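ESX-5 secretion-associated protein EspG5 (Mycobacterium marinum, PDB 6VJ5) acts as a specific cytoplasmic chaperone for its cognate PE/PPE protein pairs, preventing their aggregation and supporting the secretion of LipY and PE31/PPE18. Local coordinates at residues P81-V86 and A227-D232; A30-C35 and E115-L120. All blocks are in the same frame, centred on the assembly; numbering follows the deposited sequence.

Interaction 1 of 2, residues P81-V86 and A227-D232; sequences PDLEVV and ARQYRD
Glu84 and Arg228 form a hydrogen-bonded pair between antiparallel strands: Arg228 N gives to Glu84 O at 2.6 Å, and Glu84 N to Arg228 O at 2.8 Å. With Tyr230 their side chains make the tight part of the contact. Tyr230, its CG beside the backbone N (chi1 -59°), lies back along the strand. Its OH donates to Glu84 OE1 (2.5 Å), meeting it nearly along its C-O axis; OE1 lies at the ring's edge, in plane, with carboxylate and ring planes 63° apart. Arg228, bent at chi3, donates from NE to the same hydroxyl, and its NH1 makes a weak salt bridge to Glu84 OE1 at 3.5 Å, while its NH2 pairs with Glu32. A water donates to both Glu84 OE2 and Tyr230 OH. Pro81 CG touches Tyr230 CE2 at 3.8 Å.

The bond from Tyr230 N to Asp82 O is longer (3.1 Å) and tilted; past Tyr230 the exposed Arg231 and Asp232 form the loose side. On the other face Val85 and Ala227 both touch Leu286 of helix 275-286. Strand 83-91 lies between 221-231 and 115-123 in the antiparallel sheet; Asp82 and Leu83 both lie opposite Arg122 of strand 115-123, a classic beta bulge.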
ATOM      1  N   PRO C  81       5.307  17.092 -13.685  1.00 66.62           N
ATOM      2  CA  PRO C  81       4.966  18.233 -14.538  1.00 69.15           C
ATOM      3  C   PRO C  81       5.057  19.547 -13.785  1.00 67.21           C
ATOM      4  O   PRO C  81       4.912  19.607 -12.561  1.00 68.07           O
ATOM      5  CB  PRO C  81       3.520  17.937 -14.954  1.00 73.53           C
ATOM      6  CG  PRO C  81       2.957  17.221 -13.758  1.00 72.07           C
ATOM      7  CD  PRO C  81       4.107  16.393 -13.185  1.00 70.31           C
ATOM      8  N   ASP C  82       5.336  20.610 -14.541  1.00 64.35           N
ATOM      9  CA  ASP C  82       5.217  21.953 -13.989  1.00 77.66           C
ATOM     10  C   ASP C  82       3.766  22.416 -13.993  1.00 77.20           C
ATOM     11  O   ASP C  82       3.357  23.208 -13.137  1.00 74.18           O
ATOM     12  CB  ASP C  82       6.085  22.929 -14.784  1.00 88.32           C
ATOM     13  CG  ASP C  82       7.544  22.498 -14.856  1.00 88.95           C
ATOM     14  OD1 ASP C  82       8.138  22.164 -13.805  1.00 83.46           O
ATOM     15  OD2 ASP C  82       8.099  22.503 -15.973  1.00 86.72           O
ATOM     16  N   LEU C  83       2.977  21.919 -14.939  1.00 62.21           N
ATOM     17  CA  LEU C  83       1.589  22.305 -15.116  1.00 60.71           C
ATOM     18  C   LEU C  83       0.781  21.080 -15.498  1.00 63.51           C
ATOM     19  O   LEU C  83       1.226  20.257 -16.304  1.00 61.62           O
ATOM     20  CB  LEU C  83       1.456  23.373 -16.203  1.00 70.78           C
ATOM     21  CG  LEU C  83       0.051  23.885 -16.505  1.00 65.04           C
ATOM     22  CD1 LEU C  83      -0.514  24.643 -15.319  1.00 73.18           C
ATOM     23  CD2 LEU C  83       0.082  24.761 -17.750  1.00 73.36           C
ATOM     24  N   GLU C  84      -0.398  20.953 -14.895  1.00 61.62           N
ATOM     25  CA  GLU C  84      -1.358  19.918 -15.245  1.00 63.00           C
ATOM     26  C   GLU C  84      -2.707  20.571 -15.492  1.00 57.38           C
ATOM     27  O   GLU C  84      -3.196  21.331 -14.652  1.00 50.25           O
ATOM     28  CB  GLU C  84      -1.482  18.858 -14.146  1.00 65.03           C
ATOM     29  CG  GLU C  84      -0.724  17.571 -14.440  1.00 71.69           C
ATOM     30  CD  GLU C  84      -0.540  16.708 -13.209  1.00 67.24           C
ATOM     31  OE1 GLU C  84      -0.683  17.230 -12.083  1.00 58.61           O
ATOM     32  OE2 GLU C  84      -0.249  15.504 -13.365  1.00 72.57           O
ATOM     33  N   VAL C  85      -3.280  20.304 -16.661  1.00 52.61           N
ATOM     34  CA  VAL C  85      -4.633  20.720 -17.008  1.00 53.02           C
ATOM     35  C   VAL C  85      -5.477  19.460 -17.102  1.00 48.90           C
ATOM     36  O   VAL C  85      -5.105  18.511 -17.802  1.00 53.42           O
ATOM     37  CB  VAL C  85      -4.666  21.506 -18.329  1.00 59.92           C
ATOM     38  CG1 VAL C  85      -6.096  21.820 -18.729  1.00 61.20           C
ATOM     39  CG2 VAL C  85      -3.864  22.794 -18.202  1.00 56.89           C
ATOM     40  N   VAL C  86      -6.595  19.440 -16.387  1.00 52.13           N
ATOM     41  CA  VAL C  86      -7.441  18.258 -16.296  1.00 52.47           C
ATOM     42  C   VAL C  86      -8.810  18.581 -16.872  1.00 51.36           C
ATOM     43  O   VAL C  86      -9.320  19.693 -16.699  1.00 54.67           O
ATOM     44  CB  VAL C  86      -7.571  17.767 -14.839  1.00 58.07           C
ATOM     45  CG1 VAL C  86      -8.695  16.745 -14.727  1.00 54.29           C
ATOM     46  CG2 VAL C  86      -6.254  17.183 -14.360  1.00 53.81           C
ATOM     47  N   ALA C 227      -6.941  23.074 -13.432  1.00 53.52           N
ATOM     48  CA  ALA C 227      -5.502  22.961 -13.613  1.00 65.45           C
ATOM     49  C   ALA C 227      -4.789  22.922 -12.268  1.00 58.50           C
ATOM     50  O   ALA C 227      -5.335  23.312 -11.233  1.00 56.37           O
ATOM     51  CB  ALA C 227      -4.951  24.123 -14.454  1.00 61.34           C
ATOM     52  N   ARG C 228      -3.539  22.462 -12.311  1.00 66.97           N
ATOM     53  CA  ARG C 228      -2.695  22.313 -11.132  1.00 64.36           C
ATOM     54  C   ARG C 228      -1.279  22.738 -11.496  1.00 63.02           C
ATOM     55  O   ARG C 228      -0.774  22.383 -12.566  1.00 60.95           O
ATOM     56  CB  ARG C 228      -2.725  20.864 -10.631  1.00 56.93           C
ATOM     57  CG  ARG C 228      -2.702  20.718  -9.117  1.00 66.44           C
ATOM     58  CD  ARG C 228      -3.262  19.355  -8.657  1.00 58.58           C
ATOM     59  NE  ARG C 228      -3.153  18.326  -9.687  1.00 51.19           N
ATOM     60  CZ  ARG C 228      -4.169  17.582 -10.117  1.00 50.07           C
ATOM     61  NH1 ARG C 228      -3.970  16.683 -11.064  1.00 48.64           N
ATOM     62  NH2 ARG C 228      -5.378  17.716  -9.589  1.00 56.30           N
ATOM     63  N   GLN C 229      -0.653  23.516 -10.614  1.00 70.18           N
ATOM     64  CA  GLN C 229       0.692  24.033 -10.822  1.00 70.29           C
ATOM     65  C   GLN C 229       1.612  23.558  -9.704  1.00 80.77           C
ATOM     66  O   GLN C 229       1.174  23.337  -8.569  1.00 73.18           O
ATOM     67  CB  GLN C 229       0.689  25.564 -10.873  1.00 70.82           C
ATOM     68  CG  GLN C 229       1.548  26.155 -11.971  1.00 77.69           C
ATOM     69  CD  GLN C 229       1.472  27.670 -12.013  1.00 80.26           C
ATOM     70  OE1 GLN C 229       0.962  28.306 -11.090  1.00 68.54           O
ATOM     71  NE2 GLN C 229       1.978  28.257 -13.090  1.00 84.76           N
ATOM     72  N   TYR C 230       2.899  23.411 -10.029  1.00 91.38           N
ATOM     73  CA  TYR C 230       3.880  22.860  -9.102  1.00 91.57           C
ATOM     74  C   TYR C 230       5.127  23.734  -9.033  1.00 92.92           C
ATOM     75  O   TYR C 230       5.741  24.031 -10.063  1.00 96.09           O
ATOM     76  CB  TYR C 230       4.287  21.434  -9.513  1.00 75.17           C
ATOM     77  CG  TYR C 230       3.146  20.446  -9.573  1.00 77.14           C
ATOM     78  CD1 TYR C 230       2.670  19.842  -8.419  1.00 73.16           C
ATOM     79  CD2 TYR C 230       2.551  20.109 -10.783  1.00 80.32           C
ATOM     80  CE1 TYR C 230       1.628  18.939  -8.461  1.00 78.87           C
ATOM     81  CE2 TYR C 230       1.506  19.203 -10.837  1.00 74.15           C
ATOM     82  CZ  TYR C 230       1.049  18.622  -9.671  1.00 76.07           C
ATOM     83  OH  TYR C 230       0.011  17.720  -9.704  1.00 72.67           O
ATOM     84  N   ARG C 231       5.509  24.120  -7.813  1.00 96.46           N
ATOM     85  CA  ARG C 231       6.763  24.810  -7.539  1.00106.60           C
ATOM     86  C   ARG C 231       7.500  24.056  -6.440  1.00119.54           C
ATOM     87  O   ARG C 231       6.879  23.507  -5.524  1.00121.28           O
ATOM     88  CB  ARG C 231       6.530  26.269  -7.118  1.00107.98           C
ATOM     89  CG  ARG C 231       7.804  27.035  -6.779  1.00116.60           C
ATOM     90  CD  ARG C 231       7.483  28.397  -6.164  1.00109.96           C
ATOM     91  NE  ARG C 231       7.196  29.412  -7.176  1.00120.36           N
ATOM     92  CZ  ARG C 231       6.746  30.635  -6.910  1.00115.85           C
ATOM     93  NH1 ARG C 231       6.518  31.005  -5.657  1.00100.49           N
ATOM     94  NH2 ARG C 231       6.520  31.486  -7.901  1.00115.81           N
ATOM     95  N   ASP C 232       8.836  24.057  -6.523  1.00123.22           N
ATOM     96  CA  ASP C 232       9.693  23.222  -5.678  1.00123.80           C
ATOM     97  C   ASP C 232       9.008  21.886  -5.387  1.00118.90           C
ATOM     98  O   ASP C 232       8.969  21.007  -6.255  1.00115.96           O
ATOM     99  CB  ASP C 232      10.093  23.955  -4.384  1.00113.47           C
ATOM    100  CG  ASP C 232       8.912  24.519  -3.609  1.00117.78           C
ATOM    101  OD1 ASP C 232       8.234  25.437  -4.109  1.00126.05           O
ATOM    102  OD2 ASP C 232       8.669  24.034  -2.484  1.00 95.31           O
TER
HETATM  103  O   HOH W   1       0.920  14.681 -10.465  1.00 66.05           O

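Interaction 2 of 2, residues A30-C35 and E115-L120; sequences APELRC and EFRVVL
Arg117 reaches from its strand to the 3-10 turn 31-33 and donates from NH1 to Glu32 O at 2.6 Å, in the carbonyl plane and on a lone pair. The acceptor also lies close to the guanidinium plane, at its edge. The chain leaves the strand with chi1 -89° and bends at chi2 (142°), so that CD passes the same carbonyl oxygen at 3.3 Å before the head arrives. Glu115, two residues back on the strand, holds the NE and NH2 side: its OE1 accepts from Arg117 NE at 2.6 Å, a salt bridge met on the anti side and out of the carboxylate plane, and a weaker bond comes from NH2.

Next to the polar group, Val119 packs against Ala30 and Leu33, at the two ends of the turn. Its CG1, anti to the backbone N, touches Ala30 CB at 3.9 Å, and CG2 meets Leu33 CG at 4.1 Å. The Glu32 carboxylate goes to Tyr226 and Arg228, and its backbone oxygen takes the Arg117 bond.

Arg34 NH1 is held by Gly97 O and Asp110 O. Arg117 NH2 comes over one face of the Arg34 guanidinium, 3.9 Å from Arg34 NH2, the two planes 51° apart. A water bridges both arginines, accepting from Arg34 NE and weakly from Arg117 NH1, and donates to Pro31 O.

Buried Arg117 thus sits beside partly exposed Arg34; Glu115, the carbonyl oxygens and the water probably offset their charges. Glu115 and Glu32 O together fix the rotation of the Arg117 head, which pins loop 30-35 to the central sheet.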
ATOM      1  N   ALA C  30      -0.964  11.943 -12.182  1.00 66.80           N
ATOM      2  CA  ALA C  30      -2.181  12.657 -11.839  1.00 56.67           C
ATOM      3  C   ALA C  30      -3.162  11.706 -11.150  1.00 47.59           C
ATOM      4  O   ALA C  30      -3.377  10.588 -11.641  1.00 48.92           O
ATOM      5  CB  ALA C  30      -2.823  13.256 -13.089  1.00 59.20           C
ATOM      6  N   PRO C  31      -3.759  12.101 -10.025  1.00 44.09           N
ATOM      7  CA  PRO C  31      -4.763  11.229  -9.392  1.00 46.96           C
ATOM      8  C   PRO C  31      -5.954  10.938 -10.286  1.00 53.25           C
ATOM      9  O   PRO C  31      -6.607   9.902 -10.109  1.00 47.29           O
ATOM     10  CB  PRO C  31      -5.177  12.013  -8.137  1.00 50.82           C
ATOM     11  CG  PRO C  31      -4.830  13.447  -8.441  1.00 51.66           C
ATOM     12  CD  PRO C  31      -3.625  13.404  -9.344  1.00 45.86           C
ATOM     13  N   GLU C  32      -6.258  11.813 -11.250  1.00 52.66           N
ATOM     14  CA  GLU C  32      -7.448  11.617 -12.074  1.00 47.90           C
ATOM     15  C   GLU C  32      -7.345  10.372 -12.946  1.00 49.76           C
ATOM     16  O   GLU C  32      -8.373   9.798 -13.324  1.00 50.75           O
ATOM     17  CB  GLU C  32      -7.694  12.844 -12.951  1.00 54.09           C
ATOM     18  CG  GLU C  32      -8.139  14.078 -12.189  1.00 45.63           C
ATOM     19  CD  GLU C  32      -6.986  14.847 -11.596  1.00 56.13           C
ATOM     20  OE1 GLU C  32      -5.840  14.384 -11.736  1.00 53.49           O
ATOM     21  OE2 GLU C  32      -7.228  15.915 -10.995  1.00 43.61           O
ATOM     22  N   LEU C  33      -6.131   9.946 -13.289  1.00 50.72           N
ATOM     23  CA  LEU C  33      -5.959   8.686 -14.001  1.00 46.26           C
ATOM     24  C   LEU C  33      -6.211   7.482 -13.110  1.00 50.52           C
ATOM     25  O   LEU C  33      -6.346   6.365 -13.626  1.00 46.19           O
ATOM     26  CB  LEU C  33      -4.552   8.613 -14.583  1.00 55.49           C
ATOM     27  CG  LEU C  33      -4.257   9.654 -15.661  1.00 56.67           C
ATOM     28  CD1 LEU C  33      -2.768   9.861 -15.801  1.00 56.89           C
ATOM     29  CD2 LEU C  33      -4.872   9.199 -16.974  1.00 62.95           C
ATOM     30  N   ARG C  34      -6.255   7.689 -11.793  1.00 46.13           N
ATOM     31  CA  ARG C  34      -6.645   6.661 -10.834  1.00 50.82           C
ATOM     32  C   ARG C  34      -5.907   5.350 -11.092  1.00 48.20           C
ATOM     33  O   ARG C  34      -6.508   4.279 -11.217  1.00 51.93           O
ATOM     34  CB  ARG C  34      -8.159   6.464 -10.861  1.00 50.26           C
ATOM     35  CG  ARG C  34      -8.719   5.729  -9.665  1.00 55.05           C
ATOM     36  CD  ARG C  34     -10.235   5.796  -9.650  1.00 56.40           C
ATOM     37  NE  ARG C  34     -10.750   7.036  -9.072  1.00 52.53           N
ATOM     38  CZ  ARG C  34     -12.038   7.259  -8.828  1.00 47.55           C
ATOM     39  NH1 ARG C  34     -12.929   6.325  -9.118  1.00 48.91           N
ATOM     40  NH2 ARG C  34     -12.436   8.410  -8.302  1.00 48.03           N
ATOM     41  N   CYS C  35      -4.584   5.433 -11.154  1.00 60.22           N
ATOM     42  CA  CYS C  35      -3.771   4.232 -11.256  1.00 65.27           C
ATOM     43  C   CYS C  35      -3.332   3.768  -9.874  1.00 55.47           C
ATOM     44  O   CYS C  35      -3.435   4.496  -8.884  1.00 57.20           O
ATOM     45  CB  CYS C  35      -2.554   4.488 -12.136  1.00 63.67           C
ATOM     46  SG  CYS C  35      -2.989   4.830 -13.845  1.00 85.82           S
ATOM     47  N   GLU C 115     -17.711   7.858 -17.940  1.00 52.79           N
ATOM     48  CA  GLU C 115     -16.724   8.896 -17.674  1.00 50.23           C
ATOM     49  C   GLU C 115     -15.474   8.668 -18.513  1.00 49.64           C
ATOM     50  O   GLU C 115     -15.053   7.528 -18.730  1.00 53.89           O
ATOM     51  CB  GLU C 115     -16.364   8.934 -16.179  1.00 53.62           C
ATOM     52  CG  GLU C 115     -16.118  10.331 -15.639  1.00 55.21           C
ATOM     53  CD  GLU C 115     -15.892  10.359 -14.137  1.00 54.71           C
ATOM     54  OE1 GLU C 115     -14.748  10.614 -13.716  1.00 63.72           O
ATOM     55  OE2 GLU C 115     -16.859  10.139 -13.375  1.00 48.06           O
ATOM     56  N   PHE C 116     -14.905   9.771 -18.988  1.00 47.64           N
ATOM     57  CA  PHE C 116     -13.683   9.808 -19.780  1.00 44.44           C
ATOM     58  C   PHE C 116     -12.791  10.864 -19.138  1.00 55.25           C
ATOM     59  O   PHE C 116     -13.255  11.970 -18.842  1.00 49.18           O
ATOM     60  CB  PHE C 116     -13.998  10.134 -21.245  1.00 56.29           C
ATOM     61  CG  PHE C 116     -15.223   9.419 -21.776  1.00 65.95           C
ATOM     62  CD1 PHE C 116     -16.489   9.968 -21.614  1.00 67.49           C
ATOM     63  CD2 PHE C 116     -15.111   8.199 -22.431  1.00 76.39           C
ATOM     64  CE1 PHE C 116     -17.621   9.314 -22.096  1.00 66.42           C
ATOM     65  CE2 PHE C 116     -16.240   7.542 -22.917  1.00 77.83           C
ATOM     66  CZ  PHE C 116     -17.495   8.103 -22.749  1.00 67.97           C
ATOM     67  N   ARG C 117     -11.527  10.525 -18.896  1.00 53.60           N
ATOM     68  CA  ARG C 117     -10.640  11.375 -18.106  1.00 51.23           C
ATOM     69  C   ARG C 117      -9.421  11.760 -18.928  1.00 52.55           C
ATOM     70  O   ARG C 117      -8.682  10.887 -19.396  1.00 55.31           O
ATOM     71  CB  ARG C 117     -10.214  10.671 -16.816  1.00 53.64           C
ATOM     72  CG  ARG C 117     -11.157  10.916 -15.641  1.00 54.36           C
ATOM     73  CD  ARG C 117     -11.351   9.673 -14.770  1.00 55.12           C
ATOM     74  NE  ARG C 117     -12.263   9.958 -13.665  1.00 56.13           N
ATOM     75  CZ  ARG C 117     -11.883  10.317 -12.441  1.00 62.78           C
ATOM     76  NH1 ARG C 117     -10.595  10.422 -12.136  1.00 59.08           N
ATOM     77  NH2 ARG C 117     -12.798  10.564 -11.515  1.00 69.77           N
ATOM     78  N   VAL C 118      -9.210  13.066 -19.084  1.00 45.45           N
ATOM     79  CA  VAL C 118      -8.151  13.622 -19.919  1.00 48.40           C
ATOM     80  C   VAL C 118      -7.231  14.471 -19.047  1.00 54.97           C
ATOM     81  O   VAL C 118      -7.675  15.457 -18.442  1.00 49.44           O
ATOM     82  CB  VAL C 118      -8.718  14.468 -21.072  1.00 53.16           C
ATOM     83  CG1 VAL C 118      -7.590  15.180 -21.805  1.00 50.20           C
ATOM     84  CG2 VAL C 118      -9.536  13.621 -22.022  1.00 54.67           C
ATOM     85  N   VAL C 119      -5.949  14.120 -19.018  1.00 51.27           N
ATOM     86  CA  VAL C 119      -4.927  14.903 -18.334  1.00 52.06           C
ATOM     87  C   VAL C 119      -3.926  15.400 -19.368  1.00 61.87           C
ATOM     88  O   VAL C 119      -3.420  14.618 -20.181  1.00 60.52           O
ATOM     89  CB  VAL C 119      -4.223  14.085 -17.236  1.00 49.60           C
ATOM     90  CG1 VAL C 119      -3.155  14.917 -16.552  1.00 62.66           C
ATOM     91  CG2 VAL C 119      -5.239  13.591 -16.223  1.00 55.69           C
ATOM     92  N   LEU C 120      -3.645  16.701 -19.330  1.00 48.91           N
ATOM     93  CA  LEU C 120      -2.662  17.345 -20.195  1.00 57.61           C
ATOM     94  C   LEU C 120      -1.530  17.827 -19.295  1.00 61.21           C
ATOM     95  O   LEU C 120      -1.727  18.726 -18.470  1.00 60.92           O
ATOM     96  CB  LEU C 120      -3.279  18.508 -20.965  1.00 61.59           C
ATOM     97  CG  LEU C 120      -4.457  18.207 -21.883  1.00 62.05           C
ATOM     98  CD1 LEU C 120      -5.236  19.492 -22.143  1.00 54.94           C
ATOM     99  CD2 LEU C 120      -3.988  17.604 -23.189  1.00 52.69           C
TER
HETATM  100  O   HOH W   2      -9.660   9.921  -9.003  1.00 57.48           O

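How the interactions relate
From the N terminus, the chain passes helix 14-23 and enters the loop holding 30-35, then runs on through helix 69-79 to 81-86. Strand 83-91 leads to its neighbour 115-123, whose first half returns to 30-35 and closes interaction 2 over 79 intervening residues. Only much later does 227-232 come back to 81-86, closing interaction 1 over 140. The two closures cross rather than nest. Three adjacent strands of one antiparallel sheet, 115-123, 83-91 and 221-231, are thereby joined with the loop, which lies on the face that holds Glu84 and Arg228. The contacts also touch directly: Val85 O probably accepts from Leu120 N, and Val86 packs on Glu32.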